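Local coordinates for protein glucose-6-phosphate 1-dehydrogenase (Kluyveromyces lactis, PDB 7E6I) that oxidises glucose 6-phosphate to 6-phosphogluconolactone with NADP+, probably the rate-limiting entry step of the oxidative pentose phosphate pathway, at residues I181-Y184 against L185-M189; K191-L194 against L195-F198; I460-Y463 against G464-S467. All blocks are in the same frame, centred on the assembly; numbering follows the deposited sequence.

In the fold
Interaction 1 forms the phosphate end of the glucose-6-phosphate pocket, with three of its residues meeting the bound substrate. Interaction 2 follows in the chain: helix 188-191 leads to helix 193-198, the two centres are 14 Å apart, and Lys191 packs against the backbone of Leu185 and Gly186. The side chain of Leu193 is already about 14 Å from the substrate. Interaction 3 lies separately, at the end of the edge strand 459-462 of the mixed sheet and in the turn that follows; its nearest atoms are about 15 Å from interaction 1 and about 22 Å from interaction 2. The Tyr461 side chain there is about 5 Å from that of Lys339, another pocket residue.

Interaction 1: residues I181-Y184 against L185-M189; sequences IDHY and LGKEM. With BG6 (6-O-phosphono-beta-D-glucopyranose), chain B.
The phosphate end of the glucose-6-phosphate pocket is shaped by His183, Tyr184 and Lys187, set close together by a 3-10 turn in the family's Ile-Asp-His-Tyr-Leu-Gly-Lys-Glu sequence. Two donors converge on one phosphate oxygen. His183 NE2 gives its hydrogen to BG6 O3P over 2.7 Å, almost straight at 168°, with the oxygen near the plane of the imidazole at its edge; Lys187 NZ reaches the same O3P at 2.6 Å. The lysine chain runs extended and bends only at its last torsion (chi4 -88°), which turns NZ to the phosphate while CE lies over one face of Tyr184. This CH-pi contact measures 3.6 Å from Lys187 CE to the Tyr184 ring centroid, 19° off the normal. Lys187 NZ is farther out, 4.7 Å from that centroid, an off-centre cation-pi contact. Tyr184 OH stands 3.1 Å from BG6 O1P.

Backbone bonds hold the turn: Gly186 N to His183 O at 2.9 Å and Lys187 N to Tyr184 O at 3.0 Å, with a third from Leu185 N to Asp182 O. Asp182 OD1 accepts from Tyr184 N in an Asx turn and also bonds ND1 of His245, the residue that by similarity accepts the proton. Lys187 is the N-cap of helix 188-191, and its NZ has Gln373 OE1 as a further partner. With Lys187 CE resting on the face of Tyr184, two nitrogens fix the place of O3P, and the phosphate charge probably offsets the closeness of the ammonium to the His183 ring.

Interaction 2: residues K191-L194 against L195-F198; sequences KNLL and LMRF
A single water joins Lys191 O to Leu195 N: it donates to Lys191 O at 2.8 Å and accepts from Leu195 N at 2.9 Å. These two backbone atoms, Lys191 O and Leu195 N, are 5.2 Å apart, so the water stands in for a direct bond between residues four apart. One step on, direct bonding takes over. Met196 N binds Asn192 O at 3.0 Å, Arg197 N binds Leu193 O at 3.1 Å, and Phe198 N binds Leu194 O at 2.9 Å.

This regular succession of i to i+4 bonds identifies helix 193-198, the short helix that follows helix 188-191 and rests on strand 367-373 of the mixed sheet, where Ile370 touches both Leu193 and Met196. On that side the side chains of Leu193 and Met196 lie side by side: the Met196 chain is extended until its last torsion (chi3 48°), whose bend brings CE to 4.2 Å from Leu193 CD2. Farther round, Leu194 and Phe198 point the same way, and the CD2 branch of the leucine lies 3.7 Å from CE2 of the phenylalanine.

Arg197 takes a less usual course for a helix. Its CG falls between the backbone N and the carbonyl carbon (chi1 55°), bringing this methylene against Leu193 O, and a bend at chi3 swings the guanidinium alongside the next side chain. Phe198 CZ sits over the centre of one guanidinium face, while NH1 and NH2 bond the carbonyl oxygens of Leu252 and Met255.

Interaction 3: residues I460-Y463 against G464-S467; sequences IYPY and GCRS
Pro462 and Cys465 close a type II beta turn at the end of strand 459-462, an edge strand of the nine-stranded mixed sheet. The evidence is the bond from Cys465 N to Pro462 O, 3.2 Å long, together with a positive phi at Gly464, where a side chain would collide with Tyr463 O.

The side chains divide around the turn. Cys465 turns its sulfur back to the strand with an unusual first torsion of 91°. Cys465 SG then comes to 3.9 Å from CD2 of Tyr461, an oblique sulfur-aromatic contact in which SG lies 5.1 Å from the ring centroid. Beside it, the proline ring meets the cysteine's methylene, Pro462 CG to Cys465 CB, at 3.8 Å. At the far end of its ring, Tyr461 OH is hydrogen-bonded to Lys339 O and Thr315 OG1.

Tyr463, at a corner of the turn, has CG anti to the backbone N (chi1 -164°), which sends the ring outward to other parts of the fold: OH bonds Glu226 OE2, and the ring meets Tyr290 with the planes roughly perpendicular. Just past the turn lies Arg466, which by similarity binds the second NADP+. Back at the corner, CD1 of the Tyr463 ring is 3.4 Å from Gly464 N.

Interaction 1: residues I181-Y184 against L185-M189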
ATOM      1  N   ILE A 181       3.019   2.742   7.546  1.00 30.79           N
ATOM      2  CA  ILE A 181       2.915   2.886   6.107  1.00 30.18           C
ATOM      3  C   ILE A 181       2.453   1.580   5.479  1.00 32.28           C
ATOM      4  O   ILE A 181       3.032   0.508   5.729  1.00 30.68           O
ATOM      5  CB  ILE A 181       4.252   3.336   5.502  1.00 30.91           C
ATOM      6  CG1 ILE A 181       4.409   4.847   5.658  1.00 31.22           C
ATOM      7  CG2 ILE A 181       4.339   2.918   4.021  1.00 30.62           C
ATOM      8  CD1 ILE A 181       5.608   5.397   4.909  1.00 30.48           C
ATOM      9  N   ASP A 182       1.385   1.680   4.681  1.00 31.64           N
ATOM     10  CA  ASP A 182       1.088   0.788   3.563  1.00 29.16           C
ATOM     11  C   ASP A 182       1.217   1.662   2.320  1.00 29.23           C
ATOM     12  O   ASP A 182       0.440   2.608   2.143  1.00 29.47           O
ATOM     13  CB  ASP A 182      -0.313   0.196   3.711  1.00 31.39           C
ATOM     14  CG  ASP A 182      -0.653  -0.820   2.628  1.00 32.80           C
ATOM     15  OD1 ASP A 182      -0.406  -0.543   1.423  1.00 29.99           O
ATOM     16  OD2 ASP A 182      -1.194  -1.895   2.990  1.00 29.67           O
ATOM     17  N   HIS A 183       2.222   1.393   1.478  1.00 28.61           N
ATOM     18  CA  HIS A 183       2.552   2.393   0.458  1.00 28.59           C
ATOM     19  C   HIS A 183       1.465   2.536  -0.607  1.00 26.82           C
ATOM     20  O   HIS A 183       1.429   3.560  -1.292  1.00 25.55           O
ATOM     21  CB  HIS A 183       3.915   2.094  -0.183  1.00 26.95           C
ATOM     22  CG  HIS A 183       3.888   1.038  -1.250  1.00 32.90           C
ATOM     23  ND1 HIS A 183       3.988  -0.314  -0.972  1.00 29.89           N
ATOM     24  CD2 HIS A 183       3.805   1.139  -2.602  1.00 29.80           C
ATOM     25  CE1 HIS A 183       3.946  -0.997  -2.105  1.00 34.30           C
ATOM     26  NE2 HIS A 183       3.840  -0.140  -3.109  1.00 31.29           N
ATOM     27  N   TYR A 184       0.552   1.568  -0.735  1.00 26.85           N
ATOM     28  CA  TYR A 184      -0.566   1.750  -1.664  1.00 28.38           C
ATOM     29  C   TYR A 184      -1.385   2.992  -1.334  1.00 28.54           C
ATOM     30  O   TYR A 184      -1.887   3.669  -2.245  1.00 27.14           O
ATOM     31  CB  TYR A 184      -1.466   0.518  -1.662  1.00 26.52           C
ATOM     32  CG  TYR A 184      -1.063  -0.491  -2.705  1.00 29.91           C
ATOM     33  CD1 TYR A 184       0.277  -0.877  -2.844  1.00 31.73           C
ATOM     34  CD2 TYR A 184      -2.005  -1.043  -3.566  1.00 27.75           C
ATOM     35  CE1 TYR A 184       0.659  -1.796  -3.807  1.00 32.79           C
ATOM     36  CE2 TYR A 184      -1.640  -1.959  -4.529  1.00 30.65           C
ATOM     37  CZ  TYR A 184      -0.311  -2.339  -4.646  1.00 35.33           C
ATOM     38  OH  TYR A 184       0.050  -3.255  -5.613  1.00 37.46           O
ATOM     39  N   LEU A 185      -1.525   3.312  -0.044  1.00 27.68           N
ATOM     40  CA  LEU A 185      -2.244   4.488   0.410  1.00 26.15           C
ATOM     41  C   LEU A 185      -1.600   5.788  -0.057  1.00 29.40           C
ATOM     42  O   LEU A 185      -2.195   6.853   0.145  1.00 30.10           O
ATOM     43  CB  LEU A 185      -2.350   4.463   1.935  1.00 27.44           C
ATOM     44  CG  LEU A 185      -3.146   3.291   2.516  1.00 27.83           C
ATOM     45  CD1 LEU A 185      -3.340   3.456   4.014  1.00 24.94           C
ATOM     46  CD2 LEU A 185      -4.488   3.182   1.829  1.00 25.57           C
ATOM     47  N   GLY A 186      -0.426   5.742  -0.685  1.00 27.19           N
ATOM     48  CA  GLY A 186       0.155   6.947  -1.248  1.00 30.01           C
ATOM     49  C   GLY A 186       0.060   7.048  -2.760  1.00 31.76           C
ATOM     50  O   GLY A 186       0.537   8.029  -3.340  1.00 32.10           O
ATOM     51  N   LYS A 187      -0.536   6.040  -3.407  1.00 29.61           N
ATOM     52  CA  LYS A 187      -0.678   6.037  -4.859  1.00 28.47           C
ATOM     53  C   LYS A 187      -1.801   6.970  -5.287  1.00 29.42           C
ATOM     54  O   LYS A 187      -2.866   7.013  -4.666  1.00 28.24           O
ATOM     55  CB  LYS A 187      -0.966   4.626  -5.363  1.00 30.99           C
ATOM     56  CG  LYS A 187       0.184   3.649  -5.193  1.00 32.43           C
ATOM     57  CD  LYS A 187      -0.150   2.296  -5.803  1.00 28.49           C
ATOM     58  CE  LYS A 187       0.923   1.270  -5.471  1.00 33.87           C
ATOM     59  NZ  LYS A 187       2.047   1.245  -6.465  1.00 37.01           N
ATOM     60  N   GLU A 188      -1.558   7.713  -6.372  1.00 33.57           N
ATOM     61  CA  GLU A 188      -2.466   8.782  -6.775  1.00 30.32           C
ATOM     62  C   GLU A 188      -3.890   8.267  -6.921  1.00 29.77           C
ATOM     63  O   GLU A 188      -4.826   8.828  -6.347  1.00 27.63           O
ATOM     64  CB  GLU A 188      -1.972   9.408  -8.079  1.00 33.27           C
ATOM     65  CG  GLU A 188      -2.972  10.298  -8.789  1.00 41.27           C
ATOM     66  CD  GLU A 188      -3.228  11.632  -8.077  1.00 44.78           C
ATOM     67  OE1 GLU A 188      -2.436  12.008  -7.184  1.00 45.09           O
ATOM     68  OE2 GLU A 188      -4.232  12.307  -8.419  1.00 47.50           O
ATOM     69  N   MET A 189      -4.069   7.160  -7.642  1.00 30.15           N
ATOM     70  CA  MET A 189      -5.425   6.693  -7.907  1.00 29.16           C
ATOM     71  C   MET A 189      -6.071   6.102  -6.659  1.00 28.33           C
ATOM     72  O   MET A 189      -7.292   6.192  -6.496  1.00 28.66           O
ATOM     73  CB  MET A 189      -5.428   5.682  -9.054  1.00 31.39           C
ATOM     74  CG  MET A 189      -6.822   5.321  -9.558  1.00 34.80           C
ATOM     75  SD  MET A 189      -7.648   6.670 -10.451  1.00 44.27           S
ATOM     76  CE  MET A 189      -6.280   7.313 -11.386  1.00 41.24           C
TER
HETATM   77  C1  BG6 B 501       5.272  -5.341  -1.796  1.00 39.80           C
HETATM   78  C2  BG6 B 501       5.303  -6.854  -2.009  1.00 38.13           C
HETATM   79  O1  BG6 B 501       4.634  -4.965  -0.641  1.00 37.90           O
HETATM   80  O5  BG6 B 501       4.529  -4.702  -2.932  1.00 41.80           O
HETATM   81  C3  BG6 B 501       5.900  -7.207  -3.326  1.00 36.83           C
HETATM   82  O2  BG6 B 501       6.027  -7.513  -0.961  1.00 35.89           O
HETATM   83  C4  BG6 B 501       5.141  -6.580  -4.449  1.00 39.08           C
HETATM   84  O3  BG6 B 501       5.862  -8.646  -3.526  1.00 36.64           O
HETATM   85  C5  BG6 B 501       5.066  -5.063  -4.264  1.00 41.46           C
HETATM   86  O4  BG6 B 501       5.788  -6.916  -5.683  1.00 41.67           O
HETATM   87  C6  BG6 B 501       4.169  -4.387  -5.265  1.00 43.35           C
HETATM   88  O6  BG6 B 501       4.172  -3.000  -4.981  1.00 45.33           O
HETATM   89  P   BG6 B 501       4.002  -1.945  -6.251  1.00 49.16           P
HETATM   90  O1P BG6 B 501       2.737  -2.451  -6.917  1.00 40.50           O
HETATM   91  O2P BG6 B 501       5.216  -2.051  -7.134  1.00 42.76           O
HETATM   92  O3P BG6 B 501       3.871  -0.489  -5.805  1.00 36.04           O

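Interaction 2: residues K191-L194 against L195-F198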
ATOM      1  N   LYS A 191      -5.654   7.408  -3.745  1.00 27.04           N
ATOM      2  CA  LYS A 191      -6.071   8.606  -3.016  1.00 29.75           C
ATOM      3  C   LYS A 191      -7.310   9.271  -3.613  1.00 27.05           C
ATOM      4  O   LYS A 191      -8.008   9.993  -2.899  1.00 26.66           O
ATOM      5  CB  LYS A 191      -4.924   9.619  -2.946  1.00 29.16           C
ATOM      6  CG  LYS A 191      -3.766   9.172  -2.064  1.00 32.09           C
ATOM      7  CD  LYS A 191      -2.782  10.316  -1.774  1.00 36.77           C
ATOM      8  CE  LYS A 191      -1.992  10.727  -3.015  1.00 36.69           C
ATOM      9  NZ  LYS A 191      -1.371  12.077  -2.842  1.00 35.99           N
ATOM     10  N   ASN A 192      -7.616   9.039  -4.887  1.00 25.05           N
ATOM     11  CA  ASN A 192      -8.826   9.604  -5.474  1.00 26.41           C
ATOM     12  C   ASN A 192     -10.107   8.846  -5.116  1.00 27.78           C
ATOM     13  O   ASN A 192     -11.194   9.356  -5.410  1.00 25.98           O
ATOM     14  CB  ASN A 192      -8.712   9.629  -7.001  1.00 31.12           C
ATOM     15  CG  ASN A 192      -7.537  10.448  -7.497  1.00 38.51           C
ATOM     16  OD1 ASN A 192      -7.158  11.447  -6.890  1.00 41.91           O
ATOM     17  ND2 ASN A 192      -6.964  10.035  -8.622  1.00 42.82           N
ATOM     18  N   LEU A 193     -10.022   7.639  -4.535  1.00 23.41           N
ATOM     19  CA  LEU A 193     -11.194   6.769  -4.492  1.00 25.57           C
ATOM     20  C   LEU A 193     -12.335   7.381  -3.685  1.00 24.45           C
ATOM     21  O   LEU A 193     -13.501   7.295  -4.087  1.00 21.54           O
ATOM     22  CB  LEU A 193     -10.827   5.393  -3.929  1.00 21.58           C
ATOM     23  CG  LEU A 193      -9.962   4.486  -4.810  1.00 24.06           C
ATOM     24  CD1 LEU A 193      -9.615   3.193  -4.077  1.00 19.82           C
ATOM     25  CD2 LEU A 193     -10.629   4.191  -6.140  1.00 25.37           C
ATOM     26  N   LEU A 194     -12.034   7.980  -2.533  1.00 23.75           N
ATOM     27  CA  LEU A 194     -13.112   8.441  -1.661  1.00 24.98           C
ATOM     28  C   LEU A 194     -13.906   9.568  -2.311  1.00 25.97           C
ATOM     29  O   LEU A 194     -15.144   9.575  -2.287  1.00 22.80           O
ATOM     30  CB  LEU A 194     -12.542   8.885  -0.319  1.00 24.94           C
ATOM     31  CG  LEU A 194     -12.110   7.733   0.583  1.00 26.57           C
ATOM     32  CD1 LEU A 194     -11.693   8.257   1.940  1.00 25.01           C
ATOM     33  CD2 LEU A 194     -13.239   6.731   0.723  1.00 24.39           C
ATOM     34  N   LEU A 195     -13.208  10.533  -2.895  1.00 25.69           N
ATOM     35  CA  LEU A 195     -13.910  11.672  -3.474  1.00 27.35           C
ATOM     36  C   LEU A 195     -14.632  11.258  -4.742  1.00 25.60           C
ATOM     37  O   LEU A 195     -15.726  11.754  -5.031  1.00 23.63           O
ATOM     38  CB  LEU A 195     -12.918  12.796  -3.747  1.00 25.75           C
ATOM     39  CG  LEU A 195     -13.428  14.190  -4.072  1.00 33.72           C
ATOM     40  CD1 LEU A 195     -14.768  14.507  -3.374  1.00 29.49           C
ATOM     41  CD2 LEU A 195     -12.320  15.172  -3.671  1.00 32.46           C
ATOM     42  N   MET A 196     -14.026  10.346  -5.508  1.00 23.35           N
ATOM     43  CA  MET A 196     -14.664   9.800  -6.699  1.00 24.29           C
ATOM     44  C   MET A 196     -16.027   9.208  -6.386  1.00 25.23           C
ATOM     45  O   MET A 196     -17.006   9.483  -7.087  1.00 25.90           O
ATOM     46  CB  MET A 196     -13.766   8.742  -7.320  1.00 26.84           C
ATOM     47  CG  MET A 196     -14.059   8.438  -8.774  1.00 28.26           C
ATOM     48  SD  MET A 196     -13.424   6.801  -9.189  1.00 41.73           S
ATOM     49  CE  MET A 196     -14.078   5.840  -7.823  1.00 31.05           C
ATOM     50  N   ARG A 197     -16.120   8.381  -5.339  1.00 21.63           N
ATOM     51  CA  ARG A 197     -17.411   7.746  -5.081  1.00 25.92           C
ATOM     52  C   ARG A 197     -18.336   8.655  -4.273  1.00 24.75           C
ATOM     53  O   ARG A 197     -19.502   8.826  -4.638  1.00 24.86           O
ATOM     54  CB  ARG A 197     -17.242   6.369  -4.403  1.00 22.57           C
ATOM     55  CG  ARG A 197     -16.441   6.349  -3.127  1.00 28.60           C
ATOM     56  CD  ARG A 197     -16.306   4.931  -2.490  1.00 26.95           C
ATOM     57  NE  ARG A 197     -17.533   4.526  -1.803  1.00 25.31           N
ATOM     58  CZ  ARG A 197     -17.590   4.037  -0.566  1.00 22.88           C
ATOM     59  NH1 ARG A 197     -16.475   3.883   0.150  1.00 18.02           N
ATOM     60  NH2 ARG A 197     -18.771   3.685  -0.049  1.00 21.14           N
ATOM     61  N   PHE A 198     -17.844   9.255  -3.185  1.00 24.50           N
ATOM     62  CA  PHE A 198     -18.704  10.076  -2.333  1.00 26.82           C
ATOM     63  C   PHE A 198     -19.018  11.440  -2.937  1.00 28.71           C
ATOM     64  O   PHE A 198     -20.048  12.043  -2.592  1.00 31.14           O
ATOM     65  CB  PHE A 198     -18.072  10.258  -0.946  1.00 27.34           C
ATOM     66  CG  PHE A 198     -18.069   9.004  -0.108  1.00 27.67           C
ATOM     67  CD1 PHE A 198     -19.254   8.374   0.220  1.00 25.73           C
ATOM     68  CD2 PHE A 198     -16.873   8.447   0.340  1.00 27.36           C
ATOM     69  CE1 PHE A 198     -19.253   7.226   0.974  1.00 23.84           C
ATOM     70  CE2 PHE A 198     -16.862   7.296   1.112  1.00 23.92           C
ATOM     71  CZ  PHE A 198     -18.063   6.687   1.428  1.00 22.43           C
TER
HETATM   72  O   HOH W   1     -10.463  11.181  -2.279  1.00 23.92           O

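Interaction 3: residues I460-Y463 against G464-S467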
ATOM      1  N   ILE A 460      -1.268 -26.120  -9.763  1.00 37.74           N
ATOM      2  CA  ILE A 460      -0.135 -25.586 -10.515  1.00 38.04           C
ATOM      3  C   ILE A 460      -0.652 -24.833 -11.731  1.00 39.65           C
ATOM      4  O   ILE A 460      -1.644 -25.237 -12.349  1.00 46.57           O
ATOM      5  CB  ILE A 460       0.833 -26.714 -10.921  1.00 40.58           C
ATOM      6  CG1 ILE A 460       1.294 -27.470  -9.676  1.00 37.49           C
ATOM      7  CG2 ILE A 460       2.048 -26.162 -11.646  1.00 35.01           C
ATOM      8  CD1 ILE A 460       2.227 -26.643  -8.807  1.00 38.94           C
ATOM      9  N   TYR A 461       0.001 -23.720 -12.074  1.00 37.78           N
ATOM     10  CA  TYR A 461      -0.389 -22.965 -13.264  1.00 41.63           C
ATOM     11  C   TYR A 461       0.886 -22.524 -13.962  1.00 39.86           C
ATOM     12  O   TYR A 461       1.879 -22.213 -13.296  1.00 40.98           O
ATOM     13  CB  TYR A 461      -1.281 -21.738 -12.950  1.00 40.77           C
ATOM     14  CG  TYR A 461      -0.639 -20.647 -12.114  1.00 36.95           C
ATOM     15  CD1 TYR A 461      -0.663 -20.712 -10.727  1.00 36.26           C
ATOM     16  CD2 TYR A 461      -0.034 -19.552 -12.706  1.00 34.90           C
ATOM     17  CE1 TYR A 461      -0.086 -19.729  -9.950  1.00 33.51           C
ATOM     18  CE2 TYR A 461       0.548 -18.566 -11.938  1.00 35.37           C
ATOM     19  CZ  TYR A 461       0.518 -18.658 -10.555  1.00 34.83           C
ATOM     20  OH  TYR A 461       1.090 -17.670  -9.770  1.00 31.11           O
ATOM     21  N   PRO A 462       0.901 -22.513 -15.287  1.00 42.56           N
ATOM     22  CA  PRO A 462       2.151 -22.202 -15.993  1.00 43.31           C
ATOM     23  C   PRO A 462       2.510 -20.735 -15.853  1.00 43.13           C
ATOM     24  O   PRO A 462       1.651 -19.852 -15.949  1.00 39.90           O
ATOM     25  CB  PRO A 462       1.842 -22.566 -17.451  1.00 41.23           C
ATOM     26  CG  PRO A 462       0.355 -22.476 -17.546  1.00 43.02           C
ATOM     27  CD  PRO A 462      -0.197 -22.856 -16.201  1.00 40.55           C
ATOM     28  N   TYR A 463       3.796 -20.489 -15.617  1.00 39.85           N
ATOM     29  CA  TYR A 463       4.326 -19.137 -15.623  1.00 40.58           C
ATOM     30  C   TYR A 463       3.844 -18.411 -16.869  1.00 44.08           C
ATOM     31  O   TYR A 463       3.993 -18.914 -17.987  1.00 46.12           O
ATOM     32  CB  TYR A 463       5.851 -19.210 -15.588  1.00 42.17           C
ATOM     33  CG  TYR A 463       6.645 -17.961 -15.227  1.00 43.01           C
ATOM     34  CD1 TYR A 463       6.544 -16.787 -15.967  1.00 42.24           C
ATOM     35  CD2 TYR A 463       7.578 -17.999 -14.190  1.00 44.15           C
ATOM     36  CE1 TYR A 463       7.321 -15.665 -15.645  1.00 44.07           C
ATOM     37  CE2 TYR A 463       8.352 -16.888 -13.859  1.00 43.97           C
ATOM     38  CZ  TYR A 463       8.226 -15.729 -14.587  1.00 43.78           C
ATOM     39  OH  TYR A 463       9.003 -14.642 -14.243  1.00 42.04           O
ATOM     40  N   GLY A 464       3.205 -17.256 -16.667  1.00 41.04           N
ATOM     41  CA  GLY A 464       2.852 -16.365 -17.747  1.00 36.28           C
ATOM     42  C   GLY A 464       1.424 -16.474 -18.215  1.00 41.62           C
ATOM     43  O   GLY A 464       1.015 -15.689 -19.080  1.00 42.22           O
ATOM     44  N   CYS A 465       0.650 -17.404 -17.661  1.00 43.43           N
ATOM     45  CA  CYS A 465      -0.724 -17.616 -18.091  1.00 45.86           C
ATOM     46  C   CYS A 465      -1.661 -16.522 -17.559  1.00 49.21           C
ATOM     47  O   CYS A 465      -1.344 -15.772 -16.630  1.00 45.43           O
ATOM     48  CB  CYS A 465      -1.212 -18.998 -17.653  1.00 46.53           C
ATOM     49  SG  CYS A 465      -2.002 -19.043 -16.045  1.00 54.30           S
ATOM     50  N   ARG A 466      -2.838 -16.441 -18.182  1.00 54.35           N
ATOM     51  CA  ARG A 466      -3.791 -15.393 -17.844  1.00 54.84           C
ATOM     52  C   ARG A 466      -4.323 -15.586 -16.437  1.00 56.11           C
ATOM     53  O   ARG A 466      -4.364 -14.641 -15.640  1.00 54.49           O
ATOM     54  CB  ARG A 466      -4.941 -15.391 -18.849  1.00 59.43           C
ATOM     55  CG  ARG A 466      -5.505 -14.016 -19.170  1.00 68.19           C
ATOM     56  CD  ARG A 466      -5.295 -13.683 -20.639  1.00 76.18           C
ATOM     57  NE  ARG A 466      -5.578 -12.282 -20.946  1.00 79.67           N
ATOM     58  CZ  ARG A 466      -5.397 -11.731 -22.148  1.00 84.44           C
ATOM     59  NH1 ARG A 466      -4.923 -12.468 -23.153  1.00 80.59           N
ATOM     60  NH2 ARG A 466      -5.679 -10.446 -22.344  1.00 81.15           N
ATOM     61  N   SER A 467      -4.704 -16.821 -16.106  1.00 58.30           N
ATOM     62  CA  SER A 467      -5.395 -17.143 -14.868  1.00 53.83           C
ATOM     63  C   SER A 467      -5.261 -18.629 -14.613  1.00 54.81           C
ATOM     64  O   SER A 467      -5.400 -19.420 -15.557  1.00 55.73           O
ATOM     65  CB  SER A 467      -6.881 -16.780 -14.959  1.00 56.00           C
ATOM     66  OG  SER A 467      -7.399 -17.103 -16.246  1.00 58.07           O
TER